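PDB 5FWH: ESSC from Geobacillus thermodenitrificans, which is a component of the bacterial type VII secretion apparatus, an FtsK/SpoIIIE-type ATPase whose N-terminal forkhead-associated (FHA) region probably serves in protein recognition or assembly. Local coordinates for residues I24-G27 and H33-V36; G27-H32 and N43-I48; V106-S109 and D115-T118; L125-G130 and I171-L176. One frame throughout, in Å; residues are numbered along the deposited sequence.

Contact 1 (I24-G27 and H33-V36)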
# COMPACT_ATOMS: atom_id res chain seq x y z
N ILE A 24 4.95 -14.11 12.80
CA ILE A 24 4.00 -14.47 11.75
C ILE A 24 4.73 -15.10 10.63
O ILE A 24 5.92 -14.94 10.51
CB ILE A 24 3.12 -13.29 11.25
CG1 ILE A 24 3.88 -12.31 10.35
CG2 ILE A 24 2.46 -12.56 12.42
CD1 ILE A 24 3.24 -12.18 8.99
N VAL A 25 4.00 -15.82 9.81
CA VAL A 25 4.57 -16.63 8.76
C VAL A 25 3.76 -16.45 7.47
O VAL A 25 2.47 -16.44 7.45
CB VAL A 25 4.74 -18.12 9.15
CG1 VAL A 25 3.44 -18.70 9.65
CG2 VAL A 25 5.28 -18.94 7.96
N ILE A 26 4.55 -16.28 6.42
CA ILE A 26 4.08 -16.16 5.09
C ILE A 26 4.52 -17.41 4.47
O ILE A 26 5.75 -17.69 4.43
CB ILE A 26 4.78 -15.00 4.30
CG1 ILE A 26 4.62 -13.69 5.06
CG2 ILE A 26 4.30 -14.92 2.83
CD1 ILE A 26 5.60 -12.61 4.60
N GLY A 27 3.54 -18.10 3.91
CA GLY A 27 3.72 -19.38 3.29
C GLY A 27 2.57 -19.67 2.34
O GLY A 27 1.87 -18.74 1.94
N HIS A 33 -0.36 -16.98 8.30
CA HIS A 33 -0.88 -15.66 8.44
C HIS A 33 -1.13 -15.02 7.08
O HIS A 33 -2.20 -14.44 6.85
CB HIS A 33 0.07 -14.85 9.28
CG HIS A 33 0.13 -15.37 10.67
ND1 HIS A 33 0.98 -16.39 11.04
CD2 HIS A 33 -0.63 -15.08 11.76
CE1 HIS A 33 0.77 -16.68 12.32
NE2 HIS A 33 -0.21 -15.91 12.77
N VAL A 34 -0.16 -15.14 6.16
CA VAL A 34 -0.36 -14.60 4.81
C VAL A 34 -0.10 -15.78 3.86
O VAL A 34 0.98 -16.39 3.95
CB VAL A 34 0.58 -13.40 4.53
CG1 VAL A 34 0.53 -12.99 3.06
CG2 VAL A 34 0.24 -12.20 5.39
N THR A 35 -1.09 -16.10 3.01
CA THR A 35 -1.14 -17.30 2.13
C THR A 35 -0.84 -16.88 0.69
O THR A 35 -1.68 -16.25 0.06
CB THR A 35 -2.56 -17.98 2.09
OG1 THR A 35 -3.03 -18.37 3.39
CG2 THR A 35 -2.58 -19.19 1.16
N VAL A 36 0.36 -17.20 0.20
CA VAL A 36 0.69 -17.15 -1.22
C VAL A 36 0.73 -18.57 -1.77
O VAL A 36 1.73 -19.28 -1.62
CB VAL A 36 2.06 -16.52 -1.45
CG1 VAL A 36 2.31 -16.42 -2.96
CG2 VAL A 36 2.16 -15.15 -0.74
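A short parallel strand pairing at the margin of a mixed sheet in an FHA-type beta sandwich joins 24-27 to 33-36, with Ile-26 opposite Val-34 and Gly-27 opposite Thr-35. The backbone bonds alternate across it: Val-34 N reaches Val-25 O at 3.2 Å, Gly-27 N reaches Val-34 O, and Val-36 N closes on Gly-27 O at 2.8 Å. Val-25 O also takes a weak, bent bond (121°) from His-33 N. Ile-26 and Val-34 turn their side chains to the same sheet face and lie alongside each other, CG1 to CB at 4.1 Å; from the other sheet Ile-86 and Met-84 pack on Ile-26, and Phe-15 on Val-34. Just before strand 34-35, His-33 lays its ring over Ile-24, whose CB stands 3.9 Å from the ring centroid in a CH-pi contact. CG of His-33 lies anti to its carbonyl carbon (chi1 -65°), which swings the imidazole back over Ile-24, while NE2 makes a weak bond to Glu-21. A serine at His-33 would probably remove the flat surface against Ile-24 CB and leave Glu-21 without this weak partner. Val-25 CG1 comes to 3.6 Å from His-33 ND1.

Contact 2 (G27-H32 and N43-I48)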
# COMPACT_ATOMS: atom_id res chain seq x y z
N GLY A 27 3.54 -18.10 3.91
CA GLY A 27 3.72 -19.38 3.29
C GLY A 27 2.57 -19.67 2.34
O GLY A 27 1.87 -18.74 1.94
N ASN A 28 2.41 -20.94 1.96
CA ASN A 28 1.41 -21.40 0.95
C ASN A 28 0.25 -22.31 1.43
O ASN A 28 -0.53 -22.85 0.63
CB ASN A 28 2.14 -22.06 -0.22
CG ASN A 28 2.81 -23.37 0.14
OD1 ASN A 28 2.56 -23.92 1.20
ND2 ASN A 28 3.60 -23.89 -0.76
N GLN A 29 0.13 -22.44 2.74
CA GLN A 29 -1.02 -23.09 3.39
C GLN A 29 -2.06 -22.07 3.78
O GLN A 29 -1.73 -20.94 4.05
CB GLN A 29 -0.55 -23.76 4.66
CG GLN A 29 0.68 -24.66 4.55
CD GLN A 29 0.59 -25.70 3.44
OE1 GLN A 29 -0.49 -26.19 3.07
NE2 GLN A 29 1.77 -26.06 2.90
N LEU A 30 -3.32 -22.49 3.90
CA LEU A 30 -4.40 -21.61 4.39
C LEU A 30 -4.26 -21.20 5.87
O LEU A 30 -4.77 -20.14 6.25
CB LEU A 30 -5.77 -22.21 4.12
CG LEU A 30 -6.11 -22.42 2.64
CD1 LEU A 30 -7.48 -23.09 2.50
CD2 LEU A 30 -6.06 -21.13 1.81
N GLU A 31 -3.57 -22.02 6.66
CA GLU A 31 -3.34 -21.74 8.10
C GLU A 31 -2.40 -20.55 8.35
O GLU A 31 -2.60 -19.80 9.28
CB GLU A 31 -2.81 -23.01 8.80
CG GLU A 31 -1.36 -23.34 8.49
CD GLU A 31 -1.01 -24.82 8.58
OE1 GLU A 31 -1.61 -25.53 9.41
OE2 GLU A 31 -0.09 -25.25 7.83
N HIS A 32 -1.41 -20.36 7.48
CA HIS A 32 -0.45 -19.28 7.65
C HIS A 32 -1.10 -17.93 7.75
O HIS A 32 -2.21 -17.74 7.32
CB HIS A 32 0.54 -19.25 6.49
CG HIS A 32 1.49 -20.39 6.51
ND1 HIS A 32 1.84 -21.08 5.38
CD2 HIS A 32 2.17 -20.98 7.53
CE1 HIS A 32 2.72 -22.01 5.68
NE2 HIS A 32 2.92 -21.98 6.99
N ASN A 43 12.89 -22.98 -0.27
CA ASN A 43 13.84 -22.47 0.76
C ASN A 43 13.13 -21.90 2.04
O ASN A 43 13.51 -20.87 2.59
CB ASN A 43 14.98 -21.55 0.17
CG ASN A 43 14.48 -20.40 -0.75
OD1 ASN A 43 13.31 -20.02 -0.76
ND2 ASN A 43 15.43 -19.83 -1.52
N GLY A 44 12.10 -22.58 2.55
CA GLY A 44 11.52 -22.14 3.82
C GLY A 44 10.36 -21.19 3.63
O GLY A 44 10.25 -20.51 2.62
N TYR A 45 9.43 -21.19 4.58
CA TYR A 45 8.44 -20.17 4.64
C TYR A 45 9.19 -18.90 5.09
O TYR A 45 10.43 -18.93 5.40
CB TYR A 45 7.26 -20.58 5.56
CG TYR A 45 6.56 -21.90 5.15
CD1 TYR A 45 6.19 -22.15 3.82
CD2 TYR A 45 6.30 -22.92 6.10
CE1 TYR A 45 5.60 -23.34 3.44
CE2 TYR A 45 5.69 -24.13 5.71
CZ TYR A 45 5.33 -24.35 4.39
OH TYR A 45 4.71 -25.55 3.99
N ILE A 46 8.50 -17.76 5.07
CA ILE A 46 9.05 -16.53 5.53
C ILE A 46 8.49 -16.25 6.84
O ILE A 46 7.25 -16.29 7.01
CB ILE A 46 8.81 -15.38 4.56
CG1 ILE A 46 9.34 -15.71 3.14
CG2 ILE A 46 9.49 -14.09 5.05
CD1 ILE A 46 10.82 -16.15 3.11
N GLN A 47 9.39 -16.03 7.80
CA GLN A 47 9.00 -15.66 9.15
C GLN A 47 9.32 -14.22 9.37
O GLN A 47 10.44 -13.77 9.08
CB GLN A 47 9.76 -16.51 10.20
CG GLN A 47 9.69 -18.04 10.12
CD GLN A 47 10.63 -18.68 9.09
OE1 GLN A 47 11.88 -18.54 9.12
NE2 GLN A 47 10.04 -19.43 8.20
N ILE A 48 8.37 -13.50 9.91
CA ILE A 48 8.52 -12.12 10.34
C ILE A 48 8.23 -12.10 11.83
O ILE A 48 7.19 -12.56 12.24
CB ILE A 48 7.51 -11.18 9.62
CG1 ILE A 48 7.44 -11.46 8.13
CG2 ILE A 48 7.87 -9.73 9.84
CD1 ILE A 48 8.70 -11.12 7.35
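Gly-27 and Tyr-45 bring their CA atoms within 5.0 Å where strand 23-27 runs out into the 27-32 loop and the chain enters strand 46-50. Tyr-45 extends toward the loop, its ring resting against it. His-32 meets it in a T-shaped (edge-to-face) pair: the planes stand at 63°, the centroids are 4.5 Å apart, and His-32 CE1 sits over the centre of the tyrosine ring, 3.5 Å above its plane. Tyr-45 CG is anti to the carbonyl carbon (chi1 -57°), an orientation that carries the ring out over the loop. At the far end of the ring, Gln-29 NE2 donates to Tyr-45 OH at 3.2 Å, with the hydroxyl oxygen close to the amide plane; the Gln-29 chain bends at chi2 to arrive there. Asn-28 OD1 lies 3.8 Å from Tyr-45 CE1 and is buried without a polar partner, whereas its ND2 is held by Phe-39 O. Gly-27 CA comes within 3.7 Å of Tyr-45 CD1, and the tyrosine and histidine rings occupy the place a CB at Gly-27 would take. The loop after strand 23-27 is thus packed on an aromatic residue just ahead of strand 46-50, the adjacent strand of the same sheet, in a sandwich consistent with the FHA fold.

Contact 3 (V106-S109 and D115-T118)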
# COMPACT_ATOMS: atom_id res chain seq x y z
N VAL A 106 -7.21 14.85 -10.00
CA VAL A 106 -6.22 14.79 -8.89
C VAL A 106 -4.98 14.05 -9.41
O VAL A 106 -5.08 12.88 -9.84
CB VAL A 106 -6.81 14.11 -7.63
CG1 VAL A 106 -5.80 14.06 -6.49
CG2 VAL A 106 -7.98 14.90 -7.13
N LEU A 107 -3.83 14.72 -9.41
CA LEU A 107 -2.57 14.13 -9.81
C LEU A 107 -1.80 13.76 -8.60
O LEU A 107 -1.65 14.57 -7.69
CB LEU A 107 -1.69 15.10 -10.64
CG LEU A 107 -0.28 14.58 -11.06
CD1 LEU A 107 -0.31 13.24 -11.83
CD2 LEU A 107 0.51 15.62 -11.88
N VAL A 108 -1.29 12.54 -8.61
CA VAL A 108 -0.53 11.97 -7.55
C VAL A 108 0.80 11.59 -8.19
O VAL A 108 0.85 10.69 -9.01
CB VAL A 108 -1.21 10.73 -7.00
CG1 VAL A 108 -0.39 10.21 -5.84
CG2 VAL A 108 -2.63 11.09 -6.47
N SER A 109 1.85 12.30 -7.83
CA SER A 109 3.20 12.04 -8.34
C SER A 109 4.21 12.91 -7.61
O SER A 109 3.90 13.53 -6.60
CB SER A 109 3.26 12.38 -9.81
OG SER A 109 3.21 13.79 -9.92
N ASP A 115 -1.19 17.49 -7.04
CA ASP A 115 -2.18 17.72 -5.95
C ASP A 115 -1.81 16.96 -4.65
O ASP A 115 -2.10 17.41 -3.53
CB ASP A 115 -3.58 17.32 -6.43
CG ASP A 115 -4.01 18.09 -7.69
OD1 ASP A 115 -4.47 19.24 -7.51
OD2 ASP A 115 -3.88 17.56 -8.85
N ILE A 116 -1.26 15.76 -4.79
CA ILE A 116 -0.72 15.02 -3.66
C ILE A 116 0.68 14.64 -4.04
O ILE A 116 0.86 13.93 -5.01
CB ILE A 116 -1.51 13.74 -3.34
CG1 ILE A 116 -2.99 14.09 -3.02
CG2 ILE A 116 -0.86 12.98 -2.18
CD1 ILE A 116 -3.80 12.83 -2.75
N GLU A 117 1.64 15.08 -3.22
CA GLU A 117 3.08 14.87 -3.52
C GLU A 117 3.66 13.66 -2.82
O GLU A 117 3.59 13.55 -1.58
CB GLU A 117 3.90 16.10 -3.18
CG GLU A 117 3.78 17.20 -4.23
CD GLU A 117 4.67 18.41 -3.91
OE1 GLU A 117 4.21 19.28 -3.13
OE2 GLU A 117 5.82 18.48 -4.47
N THR A 118 4.25 12.77 -3.62
CA THR A 118 4.82 11.54 -3.12
C THR A 118 5.83 10.98 -4.12
O THR A 118 5.65 11.08 -5.35
CB THR A 118 3.72 10.48 -2.82
OG1 THR A 118 4.31 9.19 -2.65
CG2 THR A 118 2.65 10.36 -3.97
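In what is consistent with a second FHA-like beta sandwich of the chain, strand 105-109 pairs in parallel with the short strand 116-117, Val-108 opposite Ile-116 and Ser-109 opposite Glu-117. The tight side is the buried face. Here Val-108 CG1 presses to 3.6 Å against Thr-118 CG2, Val-108 CG2 lies 4.3 Å from Ile-116 CB, and Phe-168 of the facing sheet packs on both Val-108 and Ile-116. Thr-118 turns OG1 anti to its backbone N (chi1 166°), which brings CG2 to Val-108 and leaves the hydroxyl to bond Asn-120 N. The other face is looser: Leu-107 leads its branched end away from 115-118, and Glu-117 has only a small area of contact with 106-109. The backbone is joined by Ile-116 N to Leu-107 O at 3.2 Å and Thr-118 N to Ser-109 O at 3.1 Å, with a weak link from Ser-109 N to Ile-116 O between them. Before the short strand begins, Asp-115 substitutes a carboxylate for a backbone acceptor, and its CB also touches Val-106 CG1 at 3.9 Å. An alanine in place of Asp-115 is likely to leave the Leu-107 amide without this acceptor and to weaken the hold on the start of the short strand. That hydrogen bond is nearly straight (172°): Leu-107 N meets the anti side of Asp-115 OD2 at 2.9 Å, 20° out of the carboxylate plane.

Contact 4 (L125-G130 and I171-L176)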
# COMPACT_ATOMS: atom_id res chain seq x y z
N LEU A 125 -6.26 10.78 -10.98
CA LEU A 125 -7.68 10.49 -10.75
C LEU A 125 -8.50 11.52 -11.54
O LEU A 125 -8.25 12.72 -11.44
CB LEU A 125 -8.01 10.58 -9.29
CG LEU A 125 -7.28 9.58 -8.36
CD1 LEU A 125 -7.71 9.85 -6.93
CD2 LEU A 125 -7.69 8.16 -8.57
N ARG A 126 -9.48 11.05 -12.31
CA ARG A 126 -10.31 11.95 -13.09
C ARG A 126 -11.76 11.67 -12.99
O ARG A 126 -12.21 10.51 -13.11
CB ARG A 126 -9.99 11.81 -14.55
CG ARG A 126 -8.81 12.61 -14.95
CD ARG A 126 -8.52 12.42 -16.40
NE ARG A 126 -7.10 12.63 -16.57
CZ ARG A 126 -6.37 12.15 -17.57
NH1 ARG A 126 -6.91 11.46 -18.59
NH2 ARG A 126 -5.07 12.42 -17.55
N LYS A 127 -12.50 12.75 -12.85
CA LYS A 127 -13.89 12.69 -12.61
C LYS A 127 -14.64 12.85 -13.92
O LYS A 127 -14.40 13.80 -14.67
CB LYS A 127 -14.29 13.78 -11.65
CG LYS A 127 -15.59 13.47 -10.98
CD LYS A 127 -15.86 14.48 -9.91
CE LYS A 127 -17.09 14.10 -9.14
NZ LYS A 127 -17.70 15.30 -8.50
N HIS A 128 -15.50 11.89 -14.22
CA HIS A 128 -16.35 11.94 -15.42
C HIS A 128 -17.77 11.63 -14.95
O HIS A 128 -17.98 10.66 -14.25
CB HIS A 128 -15.91 10.90 -16.46
CG HIS A 128 -14.49 11.04 -16.94
ND1 HIS A 128 -13.98 12.20 -17.48
CD2 HIS A 128 -13.49 10.13 -17.01
CE1 HIS A 128 -12.72 12.01 -17.84
NE2 HIS A 128 -12.40 10.76 -17.56
N ARG A 129 -18.72 12.51 -15.27
CA ARG A 129 -20.15 12.31 -15.00
C ARG A 129 -20.40 11.76 -13.60
O ARG A 129 -21.18 10.83 -13.41
CB ARG A 129 -20.82 11.44 -16.11
CG ARG A 129 -20.30 10.00 -16.25
CD ARG A 129 -20.96 9.15 -17.35
NE ARG A 129 -22.39 8.90 -17.14
CZ ARG A 129 -23.39 9.68 -17.56
NH1 ARG A 129 -23.17 10.82 -18.23
NH2 ARG A 129 -24.65 9.33 -17.29
N GLY A 130 -19.73 12.33 -12.61
CA GLY A 130 -19.88 11.90 -11.23
C GLY A 130 -19.11 10.66 -10.81
O GLY A 130 -19.24 10.22 -9.67
N ILE A 171 -14.29 7.93 0.26
CA ILE A 171 -15.33 7.66 1.23
C ILE A 171 -16.67 7.88 0.52
O ILE A 171 -17.58 7.09 0.63
CB ILE A 171 -15.31 8.65 2.41
CG1 ILE A 171 -14.00 8.55 3.21
CG2 ILE A 171 -16.53 8.45 3.29
CD1 ILE A 171 -13.76 7.22 3.89
N GLU A 172 -16.73 9.04 -0.16
CA GLU A 172 -17.83 9.52 -0.96
C GLU A 172 -17.20 10.06 -2.23
O GLU A 172 -15.96 10.23 -2.33
CB GLU A 172 -18.55 10.64 -0.19
CG GLU A 172 -19.64 11.46 -0.89
CD GLU A 172 -20.78 10.68 -1.52
OE1 GLU A 172 -20.56 10.01 -2.57
OE2 GLU A 172 -21.91 10.80 -0.99
N GLU A 173 -18.06 10.32 -3.20
CA GLU A 173 -17.69 10.99 -4.43
C GLU A 173 -16.90 12.27 -4.21
O GLU A 173 -16.08 12.65 -5.08
CB GLU A 173 -18.95 11.37 -5.17
CG GLU A 173 -18.74 11.91 -6.57
CD GLU A 173 -19.91 12.79 -7.00
OE1 GLU A 173 -21.03 12.66 -6.45
OE2 GLU A 173 -19.69 13.64 -7.90
N ASP A 174 -17.18 12.95 -3.12
CA ASP A 174 -16.54 14.26 -2.87
C ASP A 174 -15.39 14.22 -1.81
O ASP A 174 -14.80 15.25 -1.54
CB ASP A 174 -17.61 15.34 -2.55
CG ASP A 174 -18.72 14.88 -1.55
OD1 ASP A 174 -18.38 14.17 -0.58
OD2 ASP A 174 -19.92 15.22 -1.75
N LEU A 175 -15.08 13.04 -1.25
CA LEU A 175 -14.13 12.90 -0.14
C LEU A 175 -13.14 11.76 -0.32
O LEU A 175 -13.51 10.58 -0.38
CB LEU A 175 -14.86 12.70 1.19
CG LEU A 175 -15.55 13.99 1.71
CD1 LEU A 175 -17.01 13.77 1.99
CD2 LEU A 175 -14.88 14.56 2.95
N LEU A 176 -11.86 12.13 -0.28
CA LEU A 176 -10.77 11.22 -0.56
C LEU A 176 -9.87 11.08 0.66
O LEU A 176 -9.33 12.08 1.13
CB LEU A 176 -9.98 11.75 -1.74
CG LEU A 176 -8.71 10.99 -2.05
CD1 LEU A 176 -9.09 9.59 -2.51
CD2 LEU A 176 -7.93 11.78 -3.07
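Lys-127 and Glu-173 form a salt bridge, with NZ 2.7 Å from OE2, that joins segments 125-130 and 171-176. Its fine orientation is doubtful, because Lys-127 CE also lies very close to the same oxygen. The side chains cross at about a right angle; CG of each lies anti to its backbone N (chi1 -159° for Lys-127 and -172° for Glu-173), which lets the two extended chains meet at their charged ends. On the Glu-173 side the turn is braced from within, for Glu-173 N donates to Glu-172 OE1 at 2.6 Å, using the anti lone pair of that oxygen. Leu-175 N bonds to Glu-172 O at 3.1 Å and closes a type I beta turn from Glu-172 to Leu-175, where Ile-171 and Glu-172 both face Leu-175 in a classic beta bulge. Glu-173 O has a further partner in Trp-132 NE1, and the side chain of Trp-132 also touches Lys-127 and Leu-125, linking the turn to strand 131-136. Beyond the charges, Gly-130 O lies 3.6 Å from Glu-173 CG, a close approach of a loop carbonyl to the aliphatic part of the glutamate. Deeper in, the apolar part is a single pair: Leu-125 CD1 meets Leu-176 CD2 at 4.3 Å, and Phe-170 touches both leucines. The CA atoms of Leu-125 and Leu-176 are 10.7 Å apart, a spacing that suits side chains meeting between two sheets. Strand 123-128 belongs to one sheet and strand 175-180 to the other, and the leucines and Phe-170 meet between them: this is the face-to-face packing of a beta sandwich, with a salt bridge near the partly exposed end.

Contacts 1 and 2 share Gly-27 and have centres about 4 Å apart; strand 23-27 lies between their partners, with Ile-26 N probably hydrogen-bonded to Ile-46 O at 2.8 Å. Contacts 3 and 4 form a second group, centres about 15 Å apart, joined by a probable hydrogen bond between Val-106 O and Leu-125 N at 2.7 Å and by Ile-116 packing on Leu-176. The two groups lie on opposite sides of the chain's centre, contacts 1 and 3 about 33 Å apart between centres and about 23 Å between nearest atoms. Contacts 1 and 3 nevertheless repeat one pattern, a short parallel pairing after a five-residue connection, consistent with two FHA-like sandwiches in tandem.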